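Local atomic coordinates of oxalate--CoA ligase (Arabidopsis thaliana, PDB entry 5IE2), a protein that belongs to the ANL superfamily of AMP-binding enzymes, with a large N-terminal part and a smaller C-terminal domain, and holds adenosine-5'-triphosphate in a pocket. Residues 452-457 / 486-491; 436-441 / 456-461; 97-102 / 119-124; 57-62 / 104-109. All coordinates share one frame; numbering follows the deposited sequence. Where two conformers were deposited one is given.

Interaction 1 of 4, residues 452-457 / 486-491; sequences EINCAV and RVFITD
With chi1 of Val457 at -60°, its CG2 lies between the backbone N and the carbonyl carbon and becomes the branch that reaches the other strand: it sits 4.0 Å from CG1 of Val487 and 4.1 Å from CG1 of Ile489. Val487 turns CG1 anti to its own N, which leaves CG2 to pack 3.8 Å from SG of Cys455. On this same face Cys455 also touches Leu430 of helix 423-430, and Val487 touches Ile470 of helix 467-477. That second helix joins the two strands here, making a beta-alpha-beta unit in the C-terminal domain with its strands parallel. Cys455 and Val457 carry the backbone bonding, each giving its N-H and accepting at its O. Phe488 N to Cys455 O is the straightest of these bonds, 2.9 Å long and 174° at the hydrogen; Val457 N returns the link to Phe488 O, and Thr490 N closes on Val457 O. On the opposite face Ala456 CB lies 4.2 Å from Phe488 CB. The Phe488 ring brings an edge to the backbone, its CD2 3.4 Å from Cys455 O, and stacks with Phe510 of the C-terminal helix.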
# COMPACT_ATOMS: atom_id res chain seq x y z
N GLU A 452 11.05 -28.25 1.32
CA GLU A 452 12.28 -27.88 1.98
C GLU A 452 12.39 -26.36 1.90
O GLU A 452 11.77 -25.73 1.07
CB GLU A 452 13.48 -28.59 1.32
CG GLU A 452 14.86 -28.40 1.96
CD GLU A 452 14.86 -28.70 3.46
OE1 GLU A 452 14.67 -27.73 4.23
OE2 GLU A 452 15.05 -29.87 3.86
N ILE A 453 13.18 -25.78 2.79
CA ILE A 453 13.43 -24.35 2.71
C ILE A 453 14.76 -24.07 1.99
O ILE A 453 15.77 -24.73 2.28
CB ILE A 453 13.44 -23.71 4.11
CG1 ILE A 453 13.86 -22.24 4.01
CG2 ILE A 453 14.35 -24.52 5.08
CD1 ILE A 453 13.54 -21.46 5.27
N ASN A 454 14.71 -23.11 1.07
CA ASN A 454 15.87 -22.51 0.43
C ASN A 454 15.83 -20.99 0.63
O ASN A 454 14.84 -20.46 1.12
CB ASN A 454 15.89 -22.82 -1.06
CG ASN A 454 16.34 -24.23 -1.38
OD1 ASN A 454 16.47 -25.10 -0.52
ND2 ASN A 454 16.59 -24.46 -2.65
N CYS A 455 16.88 -20.29 0.23
CA CYS A 455 16.83 -18.85 0.27
C CYS A 455 17.74 -18.24 -0.82
O CYS A 455 18.54 -18.95 -1.40
CB CYS A 455 17.24 -18.34 1.65
SG CYS A 455 19.02 -18.47 2.01
N ALA A 456 17.58 -16.94 -1.07
CA ALA A 456 18.49 -16.18 -1.94
C ALA A 456 18.92 -14.92 -1.23
O ALA A 456 18.10 -14.27 -0.52
CB ALA A 456 17.79 -15.84 -3.27
N VAL A 457 20.19 -14.56 -1.37
CA VAL A 457 20.67 -13.34 -0.75
C VAL A 457 21.43 -12.49 -1.78
O VAL A 457 22.05 -13.00 -2.72
CB VAL A 457 21.62 -13.62 0.47
CG1 VAL A 457 20.91 -14.39 1.54
CG2 VAL A 457 22.80 -14.39 0.04
N ARG A 486 19.73 -24.73 0.76
CA ARG A 486 20.48 -24.11 -0.32
C ARG A 486 20.37 -22.59 -0.22
O ARG A 486 19.29 -22.05 0.14
CB ARG A 486 19.96 -24.61 -1.67
CG ARG A 486 20.41 -26.05 -1.97
CD ARG A 486 19.85 -26.54 -3.29
NE ARG A 486 20.81 -26.31 -4.38
CZ ARG A 486 20.49 -26.33 -5.68
NH1 ARG A 486 19.23 -26.54 -6.06
NH2 ARG A 486 21.44 -26.11 -6.59
N VAL A 487 21.49 -21.91 -0.51
CA VAL A 487 21.59 -20.45 -0.53
C VAL A 487 22.02 -19.99 -1.92
O VAL A 487 23.13 -20.29 -2.35
CB VAL A 487 22.63 -19.93 0.50
CG1 VAL A 487 22.83 -18.38 0.41
CG2 VAL A 487 22.29 -20.40 1.92
N PHE A 488 21.14 -19.27 -2.63
CA PHE A 488 21.46 -18.74 -3.95
C PHE A 488 21.97 -17.33 -3.83
O PHE A 488 21.39 -16.48 -3.15
CB PHE A 488 20.24 -18.81 -4.85
CG PHE A 488 19.77 -20.21 -5.09
CD1 PHE A 488 20.35 -21.00 -6.07
CD2 PHE A 488 18.75 -20.76 -4.30
CE1 PHE A 488 19.93 -22.31 -6.28
CE2 PHE A 488 18.32 -22.08 -4.50
CZ PHE A 488 18.91 -22.85 -5.49
N ILE A 489 23.10 -17.06 -4.46
CA ILE A 489 23.69 -15.76 -4.30
C ILE A 489 23.50 -14.99 -5.57
O ILE A 489 23.73 -15.51 -6.68
CB ILE A 489 25.12 -15.86 -3.90
CG1 ILE A 489 25.12 -16.53 -2.53
CG2 ILE A 489 25.76 -14.48 -3.89
CD1 ILE A 489 26.40 -16.88 -2.05
N THR A 490 22.99 -13.77 -5.42
CA THR A 490 22.59 -13.06 -6.59
C THR A 490 22.77 -11.55 -6.45
O THR A 490 23.03 -11.04 -5.37
CB THR A 490 21.16 -13.42 -6.94
OG1 THR A 490 20.78 -12.72 -8.13
CG2 THR A 490 20.18 -13.12 -5.76
N ASP A 491 22.66 -10.85 -7.57
CA ASP A 491 22.89 -9.41 -7.62
C ASP A 491 21.56 -8.64 -7.62
O ASP A 491 21.51 -7.43 -7.39
CB ASP A 491 23.71 -9.08 -8.88
CG ASP A 491 23.03 -9.53 -10.19
OD1 ASP A 491 22.41 -10.63 -10.24
OD2 ASP A 491 23.15 -8.81 -11.20

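Interaction 2 of 4, residues 436-441 / 456-461; sequences VSQGVA and AVIPRE
Ile458 and the pair Ser437 and Gln438 face each other across an antiparallel beta hairpin, strands 436-446 and 450-459 of the C-terminal domain, at a point where the register slips by one residue in a classic beta bulge. Starting at CB, the isoleucine lies 4.0 Å from CB of Gln438. Its CG2 branch, anti to the backbone N, goes to the serine and comes 3.6 Å from Ser437 OG. The longer branch leaves the other way: CG1 packs against the backbone O of Thr490, next to strand 487-489, and CD1 at the tip ends 3.9 Å from Gln438 CB. Beyond that CB the glutamine chain folds back at chi2 (62°), bringing OE1 to the N-H of Gly439, which it accepts; NE2 bonds to OE1 of Gln265.

The bulge is centred on the carbonyl of Ile458. Its O accepts from Ser437 N at 2.8 Å and from Gln438 N at 3.2 Å, the latter in the carbonyl plane on a lone pair; Ser437 OG adds a weak third bond. Two backbone donors thus grip one oxygen. Past the bulge the ladder is regular: Ile458 N returns to Gln438 O, and Val440 and Ala456 exchange two bonds, with Val440 CG1 beside the Ala456 methyl. Gly439 lies opposite Val457 as a non-hydrogen-bonded pair. At the far end Arg460 runs extended past Ser437, its CG 3.9 Å from Ser437 CB, and its NH2 gives a hydrogen bond to a water 2.7 Å away in the guanidinium plane; that water also lies 3.2 Å from Val436 O.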
# COMPACT_ATOMS: atom_id res chain seq x y z
N VAL A 436 24.89 -9.24 4.38
CA VAL A 436 23.68 -9.39 3.57
C VAL A 436 22.95 -8.05 3.44
O VAL A 436 22.64 -7.39 4.44
CB VAL A 436 22.71 -10.46 4.18
CG1 VAL A 436 21.41 -10.45 3.46
CG2 VAL A 436 23.34 -11.86 4.12
N SER A 437 22.72 -7.63 2.21
CA SER A 437 21.99 -6.40 1.97
C SER A 437 20.52 -6.73 1.75
O SER A 437 19.63 -5.96 2.15
CB SER A 437 22.55 -5.64 0.78
OG SER A 437 21.77 -5.93 -0.35
N GLN A 438 20.26 -7.85 1.09
CA GLN A 438 18.88 -8.27 0.93
C GLN A 438 18.74 -9.79 1.02
O GLN A 438 19.68 -10.51 0.70
CB GLN A 438 18.28 -7.76 -0.39
CG GLN A 438 16.78 -8.09 -0.55
CD GLN A 438 15.87 -7.43 0.54
OE1 GLN A 438 15.74 -7.94 1.67
NE2 GLN A 438 15.21 -6.31 0.16
N GLY A 439 17.61 -10.30 1.47
CA GLY A 439 17.47 -11.77 1.55
C GLY A 439 16.03 -12.25 1.50
O GLY A 439 15.14 -11.53 2.00
N VAL A 440 15.77 -13.44 0.95
CA VAL A 440 14.40 -13.93 0.87
C VAL A 440 14.41 -15.45 0.97
O VAL A 440 15.21 -16.13 0.30
CB VAL A 440 13.67 -13.51 -0.46
CG1 VAL A 440 14.45 -14.00 -1.67
CG2 VAL A 440 12.23 -14.06 -0.51
N ALA A 441 13.58 -16.00 1.86
CA ALA A 441 13.47 -17.45 2.00
C ALA A 441 12.24 -17.94 1.27
O ALA A 441 11.28 -17.19 1.13
CB ALA A 441 13.40 -17.87 3.49
N ALA A 456 17.58 -16.94 -1.07
CA ALA A 456 18.49 -16.18 -1.94
C ALA A 456 18.92 -14.92 -1.23
O ALA A 456 18.10 -14.27 -0.52
CB ALA A 456 17.79 -15.84 -3.27
N VAL A 457 20.19 -14.56 -1.37
CA VAL A 457 20.67 -13.34 -0.75
C VAL A 457 21.43 -12.49 -1.78
O VAL A 457 22.05 -13.00 -2.72
CB VAL A 457 21.62 -13.62 0.47
CG1 VAL A 457 20.91 -14.39 1.54
CG2 VAL A 457 22.80 -14.39 0.04
N ILE A 458 21.35 -11.18 -1.57
CA ILE A 458 22.20 -10.19 -2.20
C ILE A 458 23.23 -9.71 -1.21
O ILE A 458 22.87 -9.14 -0.14
CB ILE A 458 21.37 -8.99 -2.69
CG1 ILE A 458 20.33 -9.44 -3.70
CG2 ILE A 458 22.28 -7.91 -3.27
CD1 ILE A 458 19.41 -8.31 -4.12
N PRO A 459 24.52 -9.95 -1.53
CA PRO A 459 25.61 -9.49 -0.67
C PRO A 459 25.78 -7.98 -0.76
O PRO A 459 25.34 -7.36 -1.74
CB PRO A 459 26.84 -10.28 -1.19
CG PRO A 459 26.48 -10.74 -2.54
CD PRO A 459 24.99 -10.78 -2.66
N ARG A 460 26.33 -7.40 0.29
CA ARG A 460 26.66 -5.98 0.29
C ARG A 460 27.80 -5.77 -0.69
O ARG A 460 28.68 -6.63 -0.81
CB ARG A 460 27.07 -5.51 1.68
CG ARG A 460 25.91 -5.43 2.66
CD ARG A 460 26.41 -5.06 4.03
NE ARG A 460 25.29 -5.11 4.97
CZ ARG A 460 24.41 -4.13 5.14
NH1 ARG A 460 24.51 -2.99 4.44
NH2 ARG A 460 23.42 -4.27 6.03
N GLU A 461 27.81 -4.61 -1.33
CA GLU A 461 28.85 -4.32 -2.32
C GLU A 461 30.24 -4.38 -1.68
O GLU A 461 30.45 -3.90 -0.57
CB GLU A 461 28.61 -2.97 -3.01
CG GLU A 461 28.33 -3.14 -4.52
CD GLU A 461 28.50 -1.85 -5.32
OE1 GLU A 461 27.50 -1.14 -5.57
OE2 GLU A 461 29.66 -1.56 -5.71
O HOH W 1 23.61 -6.61 7.39

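Interaction 3 of 4, residues 97-102 / 119-124; sequences FYLSDS and EAASKL
Leu99 lays its isobutyl group against the small-residue side of helix 115-123, where CD1 rests 4.0 Å from the CB of Ala120 and 3.9 Å from the backbone N of Ala121. The methyl therefore touches the helix backbone as well as a side chain. The CA atoms of Leu99 and Ala121 are 7.4 Å apart.

One turn further on, Leu124 answers in the other direction. Its CG is anti to the carbonyl carbon (chi1 -65°), and from there CD1 reaches back to helix 92-101, 3.7 Å from Leu99 CB and 4.0 Å from Ser100 N. The two leucines thus share the work: Leu99 presents its tip to the alanines, while its root is met by the tip of Leu124. Ser100 takes part mainly through its backbone N, with CB at the margin. No hydrogen bond joins the two segments, and the contact is small and made by van der Waals packing alone. Nearby, Lys123 NZ makes a salt bridge to Glu96, so a polar tie between the same two helices runs alongside the apolar one.

This is the helix-on-sheet packing of an alpha/beta layer: both helices lie side by side on the same face of the sheet that contains strands 58-61 and 104-110, and strand 104-110 comes between them in the chain. CD2 of Leu99, the branch not used on the alanines, packs against Ala60 of strand 58-61, and Ala121 CB touches Leu107 of strand 104-110. Leu99 is thereby wedged between helix 115-123 and the sheet beneath.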
# COMPACT_ATOMS: atom_id res chain seq x y z
N PHE A 97 -6.70 -6.06 -20.85
CA PHE A 97 -7.33 -6.93 -19.86
C PHE A 97 -7.95 -6.16 -18.68
O PHE A 97 -9.09 -6.45 -18.29
CB PHE A 97 -6.33 -7.96 -19.29
CG PHE A 97 -6.94 -8.82 -18.20
CD1 PHE A 97 -7.67 -9.95 -18.54
CD2 PHE A 97 -6.82 -8.47 -16.87
CE1 PHE A 97 -8.25 -10.74 -17.55
CE2 PHE A 97 -7.43 -9.24 -15.86
CZ PHE A 97 -8.14 -10.39 -16.22
N TYR A 98 -7.21 -5.22 -18.08
CA TYR A 98 -7.71 -4.56 -16.88
C TYR A 98 -8.82 -3.56 -17.21
O TYR A 98 -9.72 -3.35 -16.40
CB TYR A 98 -6.54 -3.87 -16.14
CG TYR A 98 -5.66 -4.90 -15.44
CD1 TYR A 98 -6.20 -5.71 -14.45
CD2 TYR A 98 -4.32 -5.10 -15.81
CE1 TYR A 98 -5.44 -6.70 -13.84
CE2 TYR A 98 -3.55 -6.08 -15.20
CZ TYR A 98 -4.12 -6.88 -14.19
OH TYR A 98 -3.40 -7.87 -13.55
N LEU A 99 -8.72 -2.91 -18.36
CA LEU A 99 -9.78 -2.01 -18.79
C LEU A 99 -11.07 -2.79 -19.02
O LEU A 99 -12.13 -2.33 -18.59
CB LEU A 99 -9.39 -1.25 -20.05
CG LEU A 99 -8.35 -0.15 -19.90
CD1 LEU A 99 -7.92 0.29 -21.29
CD2 LEU A 99 -8.94 1.09 -19.15
N SER A 100 -10.99 -3.94 -19.68
CA SER A 100 -12.18 -4.76 -19.92
C SER A 100 -12.76 -5.31 -18.61
O SER A 100 -13.96 -5.21 -18.35
CB SER A 100 -11.84 -5.92 -20.87
OG SER A 100 -12.95 -6.77 -21.00
N ASP A 101 -11.89 -5.88 -17.78
CA ASP A 101 -12.32 -6.51 -16.54
C ASP A 101 -12.96 -5.57 -15.52
O ASP A 101 -13.84 -5.98 -14.77
CB ASP A 101 -11.12 -7.19 -15.89
CG ASP A 101 -11.50 -8.04 -14.71
OD1 ASP A 101 -12.13 -9.11 -14.91
OD2 ASP A 101 -11.19 -7.65 -13.56
N SER A 102 -12.52 -4.31 -15.49
CA SER A 102 -13.05 -3.30 -14.59
C SER A 102 -14.34 -2.65 -15.14
O SER A 102 -14.98 -1.85 -14.44
CB SER A 102 -11.98 -2.21 -14.37
OG SER A 102 -11.71 -1.56 -15.62
N GLU A 119 -3.58 2.73 -26.65
CA GLU A 119 -3.71 1.65 -27.66
C GLU A 119 -4.82 0.68 -27.23
O GLU A 119 -5.75 0.33 -28.01
CB GLU A 119 -2.38 0.91 -27.82
CG GLU A 119 -2.39 -0.24 -28.85
CD GLU A 119 -1.05 -1.03 -28.88
OE1 GLU A 119 0.01 -0.42 -28.60
OE2 GLU A 119 -1.07 -2.25 -29.20
N ALA A 120 -4.74 0.24 -25.97
CA ALA A 120 -5.78 -0.66 -25.43
C ALA A 120 -7.19 -0.01 -25.42
O ALA A 120 -8.18 -0.65 -25.78
CB ALA A 120 -5.41 -1.13 -23.99
N ALA A 121 -7.27 1.26 -25.01
CA ALA A 121 -8.56 1.95 -24.92
C ALA A 121 -9.15 2.09 -26.34
O ALA A 121 -10.34 1.88 -26.55
CB ALA A 121 -8.42 3.34 -24.23
N SER A 122 -8.31 2.43 -27.32
CA SER A 122 -8.79 2.53 -28.69
C SER A 122 -9.32 1.19 -29.20
O SER A 122 -10.38 1.14 -29.84
CB SER A 122 -7.68 3.04 -29.60
OG SER A 122 -8.14 3.09 -30.93
N LYS A 123 -8.59 0.11 -28.93
CA LYS A 123 -9.04 -1.21 -29.37
C LYS A 123 -10.40 -1.57 -28.76
O LYS A 123 -11.24 -2.18 -29.41
CB LYS A 123 -7.99 -2.27 -29.01
CG LYS A 123 -8.37 -3.70 -29.36
CD LYS A 123 -7.19 -4.64 -29.15
CE LYS A 123 -7.59 -6.11 -29.27
NZ LYS A 123 -6.45 -7.01 -28.85
N LEU A 124 -10.63 -1.14 -27.52
CA LEU A 124 -11.87 -1.43 -26.84
C LEU A 124 -12.94 -0.35 -27.02
O LEU A 124 -13.99 -0.46 -26.42
CB LEU A 124 -11.62 -1.60 -25.35
CG LEU A 124 -10.77 -2.77 -24.88
CD1 LEU A 124 -10.36 -2.60 -23.36
CD2 LEU A 124 -11.49 -4.10 -25.12

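Interaction 4 of 4, residues 57-62 / 104-109; sequences DVVALT and SKLLLT
Strands 58-61 and 106-109 run parallel with a twist of 30° between them, joined by N-H...O bonds in which Ala60 both donates, to Leu106 O, and accepts, from Leu108 N. They are neighbours in the largely parallel sheet of an alpha/beta fold, with strand 82-85 along the other edge of 58-61. Thr62 N extends the ladder to Leu108 O. At the opposite end, where segment 104-109 turns a corner at Lys105, Lys105 N bonds to Val58 O at 2.9 Å, nearly straight at 172°; Leu106 N next to it is buried and has no partner in the model.

On the face toward helix 67-78, Val59 CG1, anti to its backbone N, reaches between two leucines, 3.6 Å from Leu108 CD1 and 3.9 Å from Leu106 CD2. Leu61 lies alongside Leu108 and points the same way, its CD2 4.0 Å from the same CD1. Met72 and Val76 of the helix close over Leu108. On the other face, toward helix 92-101, Ala60 CB sits 3.4 Å from Ser104 OG, whose hydroxyl bonds to that of Ser102. Thr62 and Thr109 run side by side, methyl to methyl, and send their hydroxyls to Leu86 O and His128 NE2. Asp57 OD2 accepts from Lys54 N, while OD1 meets the aliphatic part of Lys105, 3.3 Å from CD, with the ammonium NZ 5.0 Å away.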
# COMPACT_ATOMS: atom_id res chain seq x y z
N ASP A 57 -20.62 4.53 -12.89
CA ASP A 57 -19.66 4.33 -14.01
C ASP A 57 -18.25 4.09 -13.46
O ASP A 57 -17.88 4.64 -12.39
CB ASP A 57 -19.59 5.55 -14.96
CG ASP A 57 -20.80 5.64 -15.93
OD1 ASP A 57 -21.59 4.66 -16.02
OD2 ASP A 57 -20.94 6.72 -16.57
N VAL A 58 -17.43 3.32 -14.20
CA VAL A 58 -16.01 3.11 -13.81
C VAL A 58 -15.11 3.94 -14.71
O VAL A 58 -15.28 3.92 -15.94
CB VAL A 58 -15.60 1.62 -13.89
CG1 VAL A 58 -14.09 1.45 -13.57
CG2 VAL A 58 -16.48 0.80 -12.88
N VAL A 59 -14.20 4.71 -14.12
CA VAL A 59 -13.27 5.53 -14.90
C VAL A 59 -11.85 5.04 -14.58
O VAL A 59 -11.45 5.02 -13.43
CB VAL A 59 -13.39 7.02 -14.55
CG1 VAL A 59 -12.31 7.87 -15.28
CG2 VAL A 59 -14.80 7.57 -14.86
N ALA A 60 -11.10 4.63 -15.58
CA ALA A 60 -9.71 4.17 -15.37
C ALA A 60 -8.78 5.37 -15.38
O ALA A 60 -9.03 6.36 -16.08
CB ALA A 60 -9.28 3.15 -16.49
N LEU A 61 -7.76 5.32 -14.51
CA LEU A 61 -6.77 6.41 -14.45
C LEU A 61 -5.37 5.81 -14.62
O LEU A 61 -5.05 4.83 -13.94
CB LEU A 61 -6.82 7.15 -13.10
CG LEU A 61 -8.17 7.84 -12.85
CD1 LEU A 61 -8.99 6.94 -11.98
CD2 LEU A 61 -7.96 9.19 -12.21
N THR A 62 -4.54 6.37 -15.49
CA THR A 62 -3.14 5.91 -15.41
C THR A 62 -2.21 7.12 -15.52
O THR A 62 -2.20 7.87 -16.52
CB THR A 62 -2.83 4.81 -16.46
OG1 THR A 62 -1.51 4.29 -16.20
CG2 THR A 62 -2.94 5.33 -17.89
N SER A 104 -14.35 -0.36 -17.41
CA SER A 104 -14.05 1.04 -17.60
C SER A 104 -14.80 1.65 -18.80
O SER A 104 -14.85 1.05 -19.87
CB SER A 104 -12.52 1.22 -17.78
OG SER A 104 -11.89 1.01 -16.52
N LYS A 105 -15.34 2.85 -18.60
CA LYS A 105 -16.08 3.59 -19.64
C LYS A 105 -15.29 4.81 -20.12
O LYS A 105 -15.68 5.47 -21.07
CB LYS A 105 -17.45 4.06 -19.10
CG LYS A 105 -18.56 3.02 -19.30
CD LYS A 105 -19.68 3.13 -18.27
CE LYS A 105 -20.61 1.89 -18.34
NZ LYS A 105 -20.92 1.47 -19.75
N LEU A 106 -14.21 5.13 -19.44
CA LEU A 106 -13.39 6.31 -19.77
C LEU A 106 -11.95 6.05 -19.26
O LEU A 106 -11.78 5.47 -18.17
CB LEU A 106 -13.99 7.59 -19.11
CG LEU A 106 -13.15 8.87 -19.16
CD1 LEU A 106 -12.99 9.36 -20.59
CD2 LEU A 106 -13.70 9.98 -18.24
N LEU A 107 -10.96 6.49 -20.00
CA LEU A 107 -9.55 6.41 -19.60
C LEU A 107 -9.03 7.83 -19.42
O LEU A 107 -9.07 8.62 -20.36
CB LEU A 107 -8.70 5.70 -20.66
CG LEU A 107 -7.19 5.77 -20.38
CD1 LEU A 107 -6.82 5.03 -19.08
CD2 LEU A 107 -6.43 5.18 -21.60
N LEU A 108 -8.54 8.16 -18.22
CA LEU A 108 -7.87 9.46 -18.01
C LEU A 108 -6.36 9.28 -17.94
O LEU A 108 -5.86 8.33 -17.31
CB LEU A 108 -8.33 10.11 -16.68
CG LEU A 108 -9.84 10.39 -16.59
CD1 LEU A 108 -10.15 10.75 -15.13
CD2 LEU A 108 -10.06 11.61 -17.49
N THR A 109 -5.63 10.22 -18.57
CA THR A 109 -4.17 10.26 -18.48
C THR A 109 -3.73 11.71 -18.41
O THR A 109 -4.55 12.62 -18.57
CB THR A 109 -3.45 9.62 -19.73
OG1 THR A 109 -3.63 10.49 -20.85
CG2 THR A 109 -3.99 8.22 -20.12

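From the N terminus, strand 58-61 comes first, and interaction 4 closes a long excursion when the chain returns at 104-109. Inside that loop helix 92-101 opens interaction 3, which closes only at 119-124, so the two contacts cross. Their centres lie 10 Å apart, and they touch where the helix pair packs on the sheet: together they tie two strands and two helices of the N-terminal part. The chain then runs on to the C-terminal domain, whose contacts have their centres 39 to 42 Å from those of interactions 3 and 4. There interaction 2 closes a hairpin and interaction 1 adds the third strand; both use strand 450-459 and share Ala456 and Val457, making one three-stranded sheet.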